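Local coordinates for protein putative NADH-flavin reductase (Lactobacillus casei ATCC 334, PDB 3H2S) that binds NADPH in a Rossmann-type fold and is probably an oxidoreductase, possibly reducing flavins, at residues 3-8 / 15-20; 10-15 / 67-72; 29-34 / 39-44; 101-106 / 194-199. One frame throughout, in Å; residues are numbered along the deposited sequence.

Contact 1: 3-8 / 15-20. With NDP (NADPH dihydro-nicotinamide-adenine-dinucleotide phosphate), chain C.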
# COMPACT_ATOMS: atom_id res chain seq x y z
N ILE A 3 -10.37 2.28 21.29
CA ILE A 3 -9.97 3.03 20.11
C ILE A 3 -8.47 3.31 20.20
O ILE A 3 -8.01 3.96 21.14
CB ILE A 3 -10.73 4.41 20.02
CG1 ILE A 3 -12.24 4.22 20.15
CG2 ILE A 3 -10.38 5.14 18.72
CD1 ILE A 3 -13.05 5.54 20.03
N ALA A 4 -7.72 2.80 19.22
CA ALA A 4 -6.31 3.18 19.07
C ALA A 4 -6.23 4.44 18.22
O ALA A 4 -6.83 4.50 17.14
CB ALA A 4 -5.52 2.05 18.41
N VAL A 5 -5.51 5.45 18.70
CA VAL A 5 -5.33 6.67 17.93
C VAL A 5 -3.88 6.81 17.49
O VAL A 5 -2.96 6.93 18.33
CB VAL A 5 -5.77 7.91 18.73
CG1 VAL A 5 -5.55 9.19 17.92
CG2 VAL A 5 -7.22 7.76 19.20
N LEU A 6 -3.65 6.74 16.18
CA LEU A 6 -2.32 6.97 15.63
C LEU A 6 -2.13 8.47 15.41
O LEU A 6 -3.05 9.15 14.97
CB LEU A 6 -2.15 6.23 14.31
CG LEU A 6 -1.78 4.73 14.27
CD1 LEU A 6 -2.36 3.90 15.38
CD2 LEU A 6 -2.12 4.15 12.88
N GLY A 7 -0.97 9.00 15.79
CA GLY A 7 -0.79 10.44 15.78
C GLY A 7 -1.65 11.11 16.86
O GLY A 7 -2.08 12.25 16.70
N ALA A 8 -1.77 10.44 18.00
CA ALA A 8 -2.56 10.91 19.14
C ALA A 8 -2.06 12.23 19.76
O ALA A 8 -2.85 12.99 20.31
CB ALA A 8 -2.65 9.82 20.22
N ALA A 15 -7.34 16.04 19.77
CA ALA A 15 -8.75 16.40 19.80
C ALA A 15 -9.61 15.14 19.76
O ALA A 15 -10.63 15.04 20.46
CB ALA A 15 -9.08 17.30 18.63
N ILE A 16 -9.19 14.18 18.94
CA ILE A 16 -9.85 12.87 18.85
C ILE A 16 -9.79 12.11 20.17
O ILE A 16 -10.78 11.53 20.62
CB ILE A 16 -9.24 12.01 17.73
CG1 ILE A 16 -9.52 12.66 16.36
CG2 ILE A 16 -9.79 10.59 17.80
CD1 ILE A 16 -8.49 12.30 15.27
N VAL A 17 -8.62 12.14 20.82
CA VAL A 17 -8.47 11.48 22.12
C VAL A 17 -9.43 12.07 23.14
O VAL A 17 -10.17 11.34 23.81
CB VAL A 17 -7.01 11.54 22.64
CG1 VAL A 17 -6.95 11.09 24.12
CG2 VAL A 17 -6.10 10.67 21.79
N ALA A 18 -9.53 13.40 23.15
CA ALA A 18 -10.41 14.09 24.09
C ALA A 18 -11.89 13.76 23.84
O ALA A 18 -12.64 13.45 24.77
CB ALA A 18 -10.18 15.60 24.03
N GLU A 19 -12.29 13.78 22.57
CA GLU A 19 -13.67 13.51 22.22
C GLU A 19 -14.00 12.05 22.53
O GLU A 19 -15.10 11.74 23.00
CB GLU A 19 -13.93 13.80 20.74
CG GLU A 19 -15.39 13.56 20.31
CD GLU A 19 -16.38 14.48 21.02
OE1 GLU A 19 -15.94 15.52 21.56
OE2 GLU A 19 -17.60 14.16 21.06
N ALA A 20 -13.06 11.15 22.25
CA ALA A 20 -13.23 9.74 22.60
C ALA A 20 -13.46 9.54 24.09
O ALA A 20 -14.33 8.75 24.48
CB ALA A 20 -12.03 8.94 22.14
PA NDP C . 0.13 17.02 13.28
O1A NDP C . 1.26 17.68 12.44
O2A NDP C . -0.42 17.76 14.45
O5B NDP C . 1.06 15.68 13.76
C5B NDP C . 0.32 14.47 13.45
C4B NDP C . 0.94 13.25 14.25
O4B NDP C . 1.92 12.65 13.42
C3B NDP C . 1.70 13.69 15.54
O3B NDP C . 1.16 12.93 16.58
C2B NDP C . 3.19 13.24 15.22
O2B NDP C . 3.97 12.84 16.29
C1B NDP C . 2.87 12.05 14.25
N9A NDP C . 4.04 11.75 13.40
C8A NDP C . 4.55 12.63 12.41
N7A NDP C . 5.60 12.12 11.76
C5A NDP C . 5.76 10.84 12.32
C6A NDP C . 6.69 9.83 12.00
N6A NDP C . 7.63 10.08 11.04
N1A NDP C . 6.81 8.76 12.86
C2A NDP C . 5.82 8.59 13.78
N3A NDP C . 4.75 9.40 14.05
C4A NDP C . 4.80 10.58 13.33
O3 NDP C . -0.97 16.93 12.15
PN NDP C . -2.50 17.38 11.88
O1N NDP C . -3.34 16.98 13.11
O2N NDP C . -2.40 18.86 11.68
O5D NDP C . -3.14 16.58 10.60
C5D NDP C . -3.85 15.35 10.75
C4D NDP C . -4.33 14.94 9.35
O4D NDP C . -4.98 16.08 8.81
C3D NDP C . -3.25 14.49 8.31
O3D NDP C . -3.76 13.50 7.49
C2D NDP C . -2.98 15.84 7.57
O2D NDP C . -2.55 15.62 6.25
C1D NDP C . -4.46 16.38 7.54
N1N NDP C . -4.50 17.78 7.15
C2N NDP C . -5.13 18.07 5.87
C3N NDP C . -4.96 19.51 5.38
C7N NDP C . -6.03 19.85 4.36
O7N NDP C . -6.35 19.02 3.52
N7N NDP C . -6.52 21.15 4.31
C4N NDP C . -4.71 20.61 6.39
C5N NDP C . -3.81 20.21 7.53
C6N NDP C . -3.78 18.76 7.95
P2B NDP C . 4.66 13.95 17.27
O1X NDP C . 3.53 14.64 18.12
O2X NDP C . 5.49 13.14 18.33
O3X NDP C . 5.45 14.96 16.51

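Contact 2: 10-15 / 67-72. With NDP (NADPH dihydro-nicotinamide-adenine-dinucleotide phosphate), chain C.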
# COMPACT_ATOMS: atom_id res chain seq x y z
N GLY A 10 -0.81 14.70 17.98
CA GLY A 10 -0.97 15.75 16.97
C GLY A 10 -2.15 16.66 17.25
O GLY A 10 -2.88 16.48 18.23
N ARG A 11 -2.39 17.59 16.34
CA ARG A 11 -3.49 18.55 16.49
C ARG A 11 -4.84 17.83 16.37
O ARG A 11 -5.66 17.92 17.28
CB ARG A 11 -3.38 19.66 15.44
CG ARG A 11 -2.02 20.42 15.50
CD ARG A 11 -1.78 21.27 14.26
NE ARG A 11 -2.80 22.29 14.10
CZ ARG A 11 -3.75 22.27 13.17
NH1 ARG A 11 -3.79 21.29 12.28
NH2 ARG A 11 -4.63 23.25 13.11
N ALA A 12 -5.05 17.12 15.27
CA ALA A 12 -6.27 16.31 15.08
C ALA A 12 -6.34 15.19 16.12
O ALA A 12 -7.37 14.99 16.78
CB ALA A 12 -6.34 15.73 13.68
N GLY A 13 -5.22 14.50 16.31
CA GLY A 13 -5.16 13.36 17.22
C GLY A 13 -5.53 13.64 18.66
O GLY A 13 -6.29 12.89 19.28
N SER A 14 -5.02 14.74 19.20
CA SER A 14 -5.27 15.06 20.59
C SER A 14 -6.74 15.44 20.80
O SER A 14 -7.33 15.12 21.83
CB SER A 14 -4.35 16.18 21.06
OG SER A 14 -4.58 17.37 20.33
N ALA A 15 -7.34 16.04 19.77
CA ALA A 15 -8.75 16.40 19.80
C ALA A 15 -9.61 15.14 19.76
O ALA A 15 -10.63 15.04 20.46
CB ALA A 15 -9.08 17.30 18.63
N VAL A 67 -7.91 5.09 14.56
CA VAL A 67 -7.97 6.34 13.82
C VAL A 67 -6.58 6.75 13.38
O VAL A 67 -5.65 6.81 14.19
CB VAL A 67 -8.61 7.47 14.66
CG1 VAL A 67 -8.64 8.79 13.84
CG2 VAL A 67 -10.02 7.07 15.09
N ASP A 68 -6.42 6.99 12.08
CA ASP A 68 -5.13 7.45 11.53
C ASP A 68 -5.09 8.99 11.46
O ASP A 68 -5.66 9.59 10.56
CB ASP A 68 -4.87 6.81 10.15
CG ASP A 68 -3.57 7.27 9.50
OD1 ASP A 68 -2.94 8.23 10.00
OD2 ASP A 68 -3.18 6.68 8.46
N ALA A 69 -4.49 9.61 12.48
CA ALA A 69 -4.33 11.06 12.49
C ALA A 69 -2.87 11.46 12.34
O ALA A 69 -2.46 12.52 12.83
CB ALA A 69 -4.91 11.65 13.79
N LEU A 70 -2.07 10.60 11.71
CA LEU A 70 -0.66 10.90 11.48
C LEU A 70 -0.51 11.91 10.35
O LEU A 70 -1.34 11.95 9.43
CB LEU A 70 0.10 9.61 11.11
CG LEU A 70 0.23 8.55 12.20
CD1 LEU A 70 0.44 7.16 11.57
CD2 LEU A 70 1.32 8.90 13.20
N SER A 71 0.57 12.68 10.40
CA SER A 71 0.88 13.59 9.31
C SER A 71 2.38 13.69 9.03
O SER A 71 3.19 13.05 9.71
CB SER A 71 0.32 14.98 9.59
OG SER A 71 0.15 15.69 8.37
N VAL A 72 2.73 14.50 8.04
CA VAL A 72 4.10 14.68 7.63
C VAL A 72 4.33 16.17 7.44
O VAL A 72 3.59 16.83 6.70
CB VAL A 72 4.37 14.00 6.28
CG1 VAL A 72 5.83 14.19 5.86
CG2 VAL A 72 4.02 12.51 6.34
PA NDP C . 0.13 17.02 13.28
O1A NDP C . 1.26 17.68 12.44
O2A NDP C . -0.42 17.76 14.45
O5B NDP C . 1.06 15.68 13.76
C5B NDP C . 0.32 14.47 13.45
C4B NDP C . 0.94 13.25 14.25
O4B NDP C . 1.92 12.65 13.42
C3B NDP C . 1.70 13.69 15.54
O3B NDP C . 1.16 12.93 16.58
C2B NDP C . 3.19 13.24 15.22
O2B NDP C . 3.97 12.84 16.29
C1B NDP C . 2.87 12.05 14.25
N9A NDP C . 4.04 11.75 13.40
C8A NDP C . 4.55 12.63 12.41
N7A NDP C . 5.60 12.12 11.76
C5A NDP C . 5.76 10.84 12.32
C6A NDP C . 6.69 9.83 12.00
N6A NDP C . 7.63 10.08 11.04
N1A NDP C . 6.81 8.76 12.86
C2A NDP C . 5.82 8.59 13.78
N3A NDP C . 4.75 9.40 14.05
C4A NDP C . 4.80 10.58 13.33
O3 NDP C . -0.97 16.93 12.15
PN NDP C . -2.50 17.38 11.88
O1N NDP C . -3.34 16.98 13.11
O2N NDP C . -2.40 18.86 11.68
O5D NDP C . -3.14 16.58 10.60
C5D NDP C . -3.85 15.35 10.75
C4D NDP C . -4.33 14.94 9.35
O4D NDP C . -4.98 16.08 8.81
C3D NDP C . -3.25 14.49 8.31
O3D NDP C . -3.76 13.50 7.49
C2D NDP C . -2.98 15.84 7.57
O2D NDP C . -2.55 15.62 6.25
C1D NDP C . -4.46 16.38 7.54
N1N NDP C . -4.50 17.78 7.15
C2N NDP C . -5.13 18.07 5.87
C3N NDP C . -4.96 19.51 5.38
C7N NDP C . -6.03 19.85 4.36
O7N NDP C . -6.35 19.02 3.52
N7N NDP C . -6.52 21.15 4.31
C4N NDP C . -4.71 20.61 6.39
C5N NDP C . -3.81 20.21 7.53
C6N NDP C . -3.78 18.76 7.95
P2B NDP C . 4.66 13.95 17.27
O1X NDP C . 3.53 14.64 18.12
O2X NDP C . 5.49 13.14 18.33
O3X NDP C . 5.45 14.96 16.51
O HOH W 1 -2.95 14.66 14.60

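Contact 3: 29-34 / 39-44. With NDP (NADPH dihydro-nicotinamide-adenine-dinucleotide phosphate), chain C.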
# COMPACT_ATOMS: atom_id res chain seq x y z
N ALA A 29 -3.33 5.54 22.97
CA ALA A 29 -2.60 6.55 22.19
C ALA A 29 -1.27 5.98 21.76
O ALA A 29 -0.45 5.61 22.59
CB ALA A 29 -2.37 7.79 23.04
N VAL A 30 -1.10 5.81 20.45
CA VAL A 30 0.15 5.37 19.90
C VAL A 30 1.02 6.59 19.66
O VAL A 30 0.66 7.48 18.89
CB VAL A 30 -0.07 4.63 18.56
CG1 VAL A 30 1.25 4.11 18.00
CG2 VAL A 30 -1.09 3.49 18.77
N VAL A 31 2.18 6.63 20.32
CA VAL A 31 2.98 7.85 20.36
C VAL A 31 4.46 7.53 20.20
O VAL A 31 4.88 6.38 20.31
CB VAL A 31 2.77 8.61 21.71
CG1 VAL A 31 1.28 8.92 21.91
CG2 VAL A 31 3.32 7.80 22.89
N ARG A 32 5.26 8.55 19.88
CA ARG A 32 6.70 8.41 19.91
C ARG A 32 7.30 9.27 21.02
O ARG A 32 8.44 9.06 21.42
CB ARG A 32 7.31 8.77 18.56
CG ARG A 32 6.90 10.14 18.06
CD ARG A 32 7.60 10.45 16.74
NE ARG A 32 7.22 11.77 16.26
CZ ARG A 32 7.66 12.31 15.13
NH1 ARG A 32 8.53 11.66 14.38
NH2 ARG A 32 7.25 13.53 14.79
N ASP A 33 6.50 10.17 21.56
CA ASP A 33 6.98 11.19 22.50
C ASP A 33 6.17 11.13 23.80
O ASP A 33 5.14 11.80 23.92
CB ASP A 33 6.83 12.58 21.86
CG ASP A 33 7.42 13.69 22.71
OD1 ASP A 33 7.48 13.53 23.95
OD2 ASP A 33 7.78 14.74 22.14
N PRO A 34 6.62 10.31 24.75
CA PRO A 34 5.95 10.15 26.06
C PRO A 34 5.68 11.47 26.79
O PRO A 34 4.60 11.64 27.36
CB PRO A 34 6.94 9.30 26.86
CG PRO A 34 7.72 8.55 25.83
CD PRO A 34 7.80 9.44 24.62
N ASP A 39 1.78 15.60 28.52
CA ASP A 39 1.35 17.00 28.53
C ASP A 39 0.06 17.25 27.74
O ASP A 39 -0.74 18.11 28.12
CB ASP A 39 2.47 17.92 28.05
N ARG A 40 -0.14 16.58 26.62
CA ARG A 40 -1.26 16.89 25.72
C ARG A 40 -2.49 16.02 25.96
O ARG A 40 -3.59 16.34 25.50
CB ARG A 40 -0.83 16.82 24.26
CG ARG A 40 0.17 17.89 23.88
CD ARG A 40 0.66 17.76 22.45
NE ARG A 40 1.60 18.83 22.13
CZ ARG A 40 2.23 18.98 20.97
NH1 ARG A 40 1.98 18.15 19.96
NH2 ARG A 40 3.09 19.97 20.80
N LEU A 41 -2.24 14.82 26.53
CA LEU A 41 -3.30 13.82 26.60
C LEU A 41 -3.70 13.61 28.06
O LEU A 41 -4.88 13.42 28.37
CB LEU A 41 -2.84 12.50 25.98
CG LEU A 41 -2.35 12.57 24.53
CD1 LEU A 41 -1.95 11.18 24.04
CD2 LEU A 41 -3.42 13.20 23.64
N GLY A 42 -2.72 13.71 28.94
CA GLY A 42 -2.95 13.50 30.36
C GLY A 42 -2.37 12.19 30.82
O GLY A 42 -2.25 11.24 30.05
N ALA A 43 -2.00 12.14 32.10
CA ALA A 43 -1.34 10.98 32.67
C ALA A 43 -2.24 9.76 32.58
O ALA A 43 -1.77 8.62 32.66
CB ALA A 43 -0.94 11.25 34.11
N THR A 44 -3.54 9.99 32.42
CA THR A 44 -4.53 8.94 32.58
C THR A 44 -4.84 8.22 31.27
O THR A 44 -5.72 7.36 31.23
CB THR A 44 -5.81 9.52 33.18
PA NDP C . 0.13 17.02 13.28
O1A NDP C . 1.26 17.68 12.44
O2A NDP C . -0.42 17.76 14.45
O5B NDP C . 1.06 15.68 13.76
C5B NDP C . 0.32 14.47 13.45
C4B NDP C . 0.94 13.25 14.25
O4B NDP C . 1.92 12.65 13.42
C3B NDP C . 1.70 13.69 15.54
O3B NDP C . 1.16 12.93 16.58
C2B NDP C . 3.19 13.24 15.22
O2B NDP C . 3.97 12.84 16.29
C1B NDP C . 2.87 12.05 14.25
N9A NDP C . 4.04 11.75 13.40
C8A NDP C . 4.55 12.63 12.41
N7A NDP C . 5.60 12.12 11.76
C5A NDP C . 5.76 10.84 12.32
C6A NDP C . 6.69 9.83 12.00
N6A NDP C . 7.63 10.08 11.04
N1A NDP C . 6.81 8.76 12.86
C2A NDP C . 5.82 8.59 13.78
N3A NDP C . 4.75 9.40 14.05
C4A NDP C . 4.80 10.58 13.33
O3 NDP C . -0.97 16.93 12.15
PN NDP C . -2.50 17.38 11.88
O1N NDP C . -3.34 16.98 13.11
O2N NDP C . -2.40 18.86 11.68
O5D NDP C . -3.14 16.58 10.60
C5D NDP C . -3.85 15.35 10.75
C4D NDP C . -4.33 14.94 9.35
O4D NDP C . -4.98 16.08 8.81
C3D NDP C . -3.25 14.49 8.31
O3D NDP C . -3.76 13.50 7.49
C2D NDP C . -2.98 15.84 7.57
O2D NDP C . -2.55 15.62 6.25
C1D NDP C . -4.46 16.38 7.54
N1N NDP C . -4.50 17.78 7.15
C2N NDP C . -5.13 18.07 5.87
C3N NDP C . -4.96 19.51 5.38
C7N NDP C . -6.03 19.85 4.36
O7N NDP C . -6.35 19.02 3.52
N7N NDP C . -6.52 21.15 4.31
C4N NDP C . -4.71 20.61 6.39
C5N NDP C . -3.81 20.21 7.53
C6N NDP C . -3.78 18.76 7.95
P2B NDP C . 4.66 13.95 17.27
O1X NDP C . 3.53 14.64 18.12
O2X NDP C . 5.49 13.14 18.33
O3X NDP C . 5.45 14.96 16.51

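Contact 4: 101-106 / 194-199. With NDP (NADPH dihydro-nicotinamide-adenine-dinucleotide phosphate), chain C.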
# COMPACT_ATOMS: atom_id res chain seq x y z
N VAL A 101 -10.71 4.73 10.63
CA VAL A 101 -10.95 6.04 10.04
C VAL A 101 -9.64 6.71 9.64
O VAL A 101 -8.75 6.90 10.47
CB VAL A 101 -11.75 6.97 10.99
CG1 VAL A 101 -11.94 8.38 10.38
CG2 VAL A 101 -13.09 6.34 11.31
N PHE A 102 -9.55 7.12 8.39
CA PHE A 102 -8.36 7.81 7.88
C PHE A 102 -8.72 9.26 7.58
O PHE A 102 -9.75 9.53 6.94
CB PHE A 102 -7.87 7.15 6.58
CG PHE A 102 -7.41 5.74 6.76
CD1 PHE A 102 -6.07 5.46 6.96
CD2 PHE A 102 -8.33 4.69 6.77
CE1 PHE A 102 -5.63 4.16 7.16
CE2 PHE A 102 -7.91 3.38 7.02
CZ PHE A 102 -6.56 3.11 7.21
N ILE A 103 -7.94 10.18 8.15
CA ILE A 103 -8.05 11.57 7.80
C ILE A 103 -7.25 11.80 6.51
O ILE A 103 -6.04 11.55 6.46
CB ILE A 103 -7.52 12.53 8.87
CG1 ILE A 103 -8.25 12.31 10.23
CG2 ILE A 103 -7.68 13.96 8.40
CD1 ILE A 103 -7.76 13.25 11.33
N LEU A 104 -7.93 12.31 5.50
CA LEU A 104 -7.32 12.48 4.19
C LEU A 104 -7.04 13.96 3.94
O LEU A 104 -6.96 14.76 4.88
CB LEU A 104 -8.24 11.89 3.11
CG LEU A 104 -8.48 10.38 3.25
CD1 LEU A 104 -9.56 9.91 2.28
CD2 LEU A 104 -7.19 9.58 3.06
N GLY A 105 -6.77 14.32 2.69
CA GLY A 105 -6.45 15.69 2.35
C GLY A 105 -7.58 16.34 1.58
O GLY A 105 -8.48 15.67 1.06
N SER A 106 -7.48 17.66 1.44
CA SER A 106 -8.45 18.44 0.69
C SER A 106 -8.23 18.30 -0.82
O SER A 106 -9.14 18.47 -1.62
CB SER A 106 -8.33 19.91 1.12
OG SER A 106 -9.60 20.51 1.20
N LEU A 194 -15.56 15.45 16.38
CA LEU A 194 -16.99 15.11 16.41
C LEU A 194 -17.33 14.17 15.27
O LEU A 194 -18.03 13.17 15.47
CB LEU A 194 -17.87 16.37 16.29
CG LEU A 194 -17.97 17.36 17.45
CD1 LEU A 194 -19.10 18.36 17.19
CD2 LEU A 194 -18.19 16.63 18.78
N ALA A 195 -16.93 14.54 14.06
CA ALA A 195 -17.25 13.77 12.85
C ALA A 195 -16.66 12.36 12.90
O ALA A 195 -17.29 11.40 12.48
CB ALA A 195 -16.75 14.53 11.59
N ILE A 196 -15.42 12.25 13.34
CA ILE A 196 -14.78 10.96 13.49
C ILE A 196 -15.47 10.05 14.49
O ILE A 196 -15.80 8.91 14.17
CB ILE A 196 -13.29 11.13 13.83
CG1 ILE A 196 -12.56 11.73 12.60
CG2 ILE A 196 -12.68 9.79 14.25
CD1 ILE A 196 -11.09 12.10 12.86
N LEU A 197 -15.76 10.58 15.68
CA LEU A 197 -16.42 9.81 16.71
C LEU A 197 -17.85 9.49 16.32
O LEU A 197 -18.35 8.42 16.64
CB LEU A 197 -16.37 10.52 18.07
CG LEU A 197 -15.20 10.08 18.97
CD1 LEU A 197 -15.25 8.59 19.26
CD2 LEU A 197 -13.87 10.48 18.34
N ASP A 198 -18.49 10.39 15.57
CA ASP A 198 -19.83 10.12 15.05
C ASP A 198 -19.81 8.87 14.18
O ASP A 198 -20.70 8.03 14.25
CB ASP A 198 -20.37 11.31 14.26
CG ASP A 198 -20.98 12.37 15.16
OD1 ASP A 198 -21.05 12.15 16.39
OD2 ASP A 198 -21.39 13.42 14.63
N GLN A 199 -18.83 8.80 13.28
CA GLN A 199 -18.70 7.64 12.39
C GLN A 199 -18.38 6.37 13.17
O GLN A 199 -18.87 5.30 12.85
CB GLN A 199 -17.64 7.89 11.32
CG GLN A 199 -18.09 8.85 10.23
CD GLN A 199 -19.24 8.29 9.40
OE1 GLN A 199 -19.34 7.09 9.19
NE2 GLN A 199 -20.16 9.16 9.01
PA NDP C . 0.13 17.02 13.28
O1A NDP C . 1.26 17.68 12.44
O2A NDP C . -0.42 17.76 14.45
O5B NDP C . 1.06 15.68 13.76
C5B NDP C . 0.32 14.47 13.45
C4B NDP C . 0.94 13.25 14.25
O4B NDP C . 1.92 12.65 13.42
C3B NDP C . 1.70 13.69 15.54
O3B NDP C . 1.16 12.93 16.58
C2B NDP C . 3.19 13.24 15.22
O2B NDP C . 3.97 12.84 16.29
C1B NDP C . 2.87 12.05 14.25
N9A NDP C . 4.04 11.75 13.40
C8A NDP C . 4.55 12.63 12.41
N7A NDP C . 5.60 12.12 11.76
C5A NDP C . 5.76 10.84 12.32
C6A NDP C . 6.69 9.83 12.00
N6A NDP C . 7.63 10.08 11.04
N1A NDP C . 6.81 8.76 12.86
C2A NDP C . 5.82 8.59 13.78
N3A NDP C . 4.75 9.40 14.05
C4A NDP C . 4.80 10.58 13.33
O3 NDP C . -0.97 16.93 12.15
PN NDP C . -2.50 17.38 11.88
O1N NDP C . -3.34 16.98 13.11
O2N NDP C . -2.40 18.86 11.68
O5D NDP C . -3.14 16.58 10.60
C5D NDP C . -3.85 15.35 10.75
C4D NDP C . -4.33 14.94 9.35
O4D NDP C . -4.98 16.08 8.81
C3D NDP C . -3.25 14.49 8.31
O3D NDP C . -3.76 13.50 7.49
C2D NDP C . -2.98 15.84 7.57
O2D NDP C . -2.55 15.62 6.25
C1D NDP C . -4.46 16.38 7.54
N1N NDP C . -4.50 17.78 7.15
C2N NDP C . -5.13 18.07 5.87
C3N NDP C . -4.96 19.51 5.38
C7N NDP C . -6.03 19.85 4.36
O7N NDP C . -6.35 19.02 3.52
N7N NDP C . -6.52 21.15 4.31
C4N NDP C . -4.71 20.61 6.39
C5N NDP C . -3.81 20.21 7.53
C6N NDP C . -3.78 18.76 7.95
P2B NDP C . 4.66 13.95 17.27
O1X NDP C . 3.53 14.64 18.12
O2X NDP C . 5.49 13.14 18.33
O3X NDP C . 5.45 14.96 16.51

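Contact 1: 3-8 / 15-20
Strand 3-6 and helix 15-20 pack nearly antiparallel, with Ile3 facing Ala20 and Ala8 facing Val17 at the two ends. The segment axes approach to 9.5 Å at an angle of 164°. This is the first strand-loop-helix unit of the Rossmann fold, and a type II turn from Val5 to Ala8 leads the chain off the strand toward NADPH. The contact is wholly apolar, with no hydrogen bond between the segments. Val17 CG2 does most of the touching. It stands beside its own backbone N, which turns it to the strand, and it meets Ala8 CB at 3.9 Å. Val5 CG2 touches the same methyl at 4.1 Å. That branch of Val5 also reaches Ile16 CG2 at 4.1 Å, so it bridges two successive helix residues. At the far end the CD1 tip of Ile3 rests on Ala20 CB at 4.1 Å, its chain extended beyond CG1 (chi2 -178°). Ile196 of helix 189-201 covers Ile16, and Val27 of the next strand covers Val17 and Ala20. Gly7 CA passes 3.3 Å from NADPH O3B. Between these segments the helix lies on the sheet through methyl packing alone, while the turn carries main chain to the adenosine ribose.

Contact 2: 10-15 / 67-72
Ala12 and Gly13 at the start of helix 11-22 pack on Ala69, just past the end of strand 65-68. This is the dinucleotide-binding corner of the Rossmann fold, where the glycine-rich turn and the first helix receive the pyrophosphate of NADPH. The methyl of Ala69 points at the helix. It lies 3.8 Å from Gly13 N and 4.3 Å from Ala12 CB. With no side chain on Gly13, the methyl sits directly on the helix backbone. Beyond this small apolar patch the two segments meet through the cofactor and one water.

Gly10 is the N-cap. The first two helix amides donate to the phosphates, and the third, Gly13 N, to a water. Arg11 N donates to NADPH O2A at 2.7 Å, and Ala12 N donates almost straight to O1N (170°). The positive end of the helix dipole would add to this grip. Arg11 also runs its side chain along the pyrophosphate. The bend at chi3 (61°) brings NH1 to O2N at 2.9 Å, with that oxygen at the guanidinium edge, in its plane. Its NH2 is held by Phe162 O.

From segment 67-72, Leu70 CD2 lies against the adenosine part of the cofactor, 3.6 Å from N3A. Its backbone N is tied to Asp68 OD1 in an Asx turn, which shapes the bend after the strand. Ser71 N makes a weak bond to the ribose oxygen O4B. Water 1 links both segments to the pyrophosphate: it accepts from Gly13 N at 2.8 Å and lies 2.8 Å from both Ala69 O and NADPH O1N.

Contact 3: 29-34 / 39-44
A small hydrophobic contact joins Ala29 and Val31 of strand 26-31 to Leu41 of segment 39-44. It lies in the second beta-alpha-beta unit of the Rossmann fold. Leu41 does the touching with one branch, CD1. That methyl meets Ala29 CB at 3.6 Å and reaches Val31 CG1 more loosely, at 4.5 Å. The extended second torsion of Leu41 (chi2 -179°) carries CD1 in to the strand. No hydrogen bond crosses between the segments.

Just after the strand, Arg32 holds the 2'-phosphate of NADPH with two bonds: NE to O2X at 3.0 Å, and NH2 to O3X at 2.9 Å in a straight line (180°). The phosphate lies at the guanidinium edge. One face of the same group lies over the adenine near C5A, which is displaced from the centre of the group. Such a grip is consistent with a preference for NADPH over NADH. Asp33 caps the following helix and forms a salt bridge with Lys36. The packing continues to its neighbours: Ser14 and Val17 of helix 11-22 pack on Leu41, Ala8 touches both Ala29 and Leu41, and Val31 lies against Thr47 and Val49 of strand 46-49.

Contact 4: 101-106 / 194-199
Strand 101-103 and helix 194-199 come nearest at Val101 and Ile196, whose CA atoms are 7.1 Å apart. The helix packs on the parallel part of the sheet of the Rossmann fold, on the face that also carries helix 11-22. CG1 and CG2 of Ile196 both touch Val101 CG1, at 4.1 and 4.2 Å. CD1 of Ile196, at the end of the CG1 arm, reaches Ile103 CD1 at 3.8 Å. The side chains of Ile103 and Ile196 lie at about a right angle to each other. Ile103 has CG1 beside its backbone N (chi1 -58°), which leaves its two branches facing different partners. The CG1-CD1 arm turns to the helix. The CG2 methyl instead packs on the nicotinamide-side ribose of NADPH, 3.5 Å from O4D. One residue therefore links the helix packing to the cofactor pocket.

Ile156 of strand 153-158 also lies against Ile196, so this apolar layer extends to the next strand. At the outer part of the helix Asp198 forms a salt bridge with Arg23 and a hydrogen bond with Tyr170 OH. Beyond the strand the backbone runs along the cofactor. Gly105 O is held by Ser157 OG. The segment ends at the nicotinamide: Ser106 N donates to the carboxamide oxygen O7N at 2.7 Å, with a bent N-H...O angle of 137°.

How the contacts relate
All four contacts have buried touching residues on one sheet, but contact 4 lies nearest the chain centre and contact 3 farthest out, its centre about 18 Å from the centre of the chain. Contacts 1 and 2 share helix 11-22 and Ala15, and strands 2-6 and 65-68 are neighbours. Contact 1 touches both contact 3 and contact 4. Contacts 3 and 4 do not touch. Contacts 1 and 4 are aliphatic layers between helix and sheet, whereas contact 2 is small and largely water- and cofactor-mediated. Along NADPH the chemistry shifts: arginine at the 2'-phosphate in contact 3, helix amides at the pyrophosphate in contact 2, main chain at the nicotinamide in contact 4.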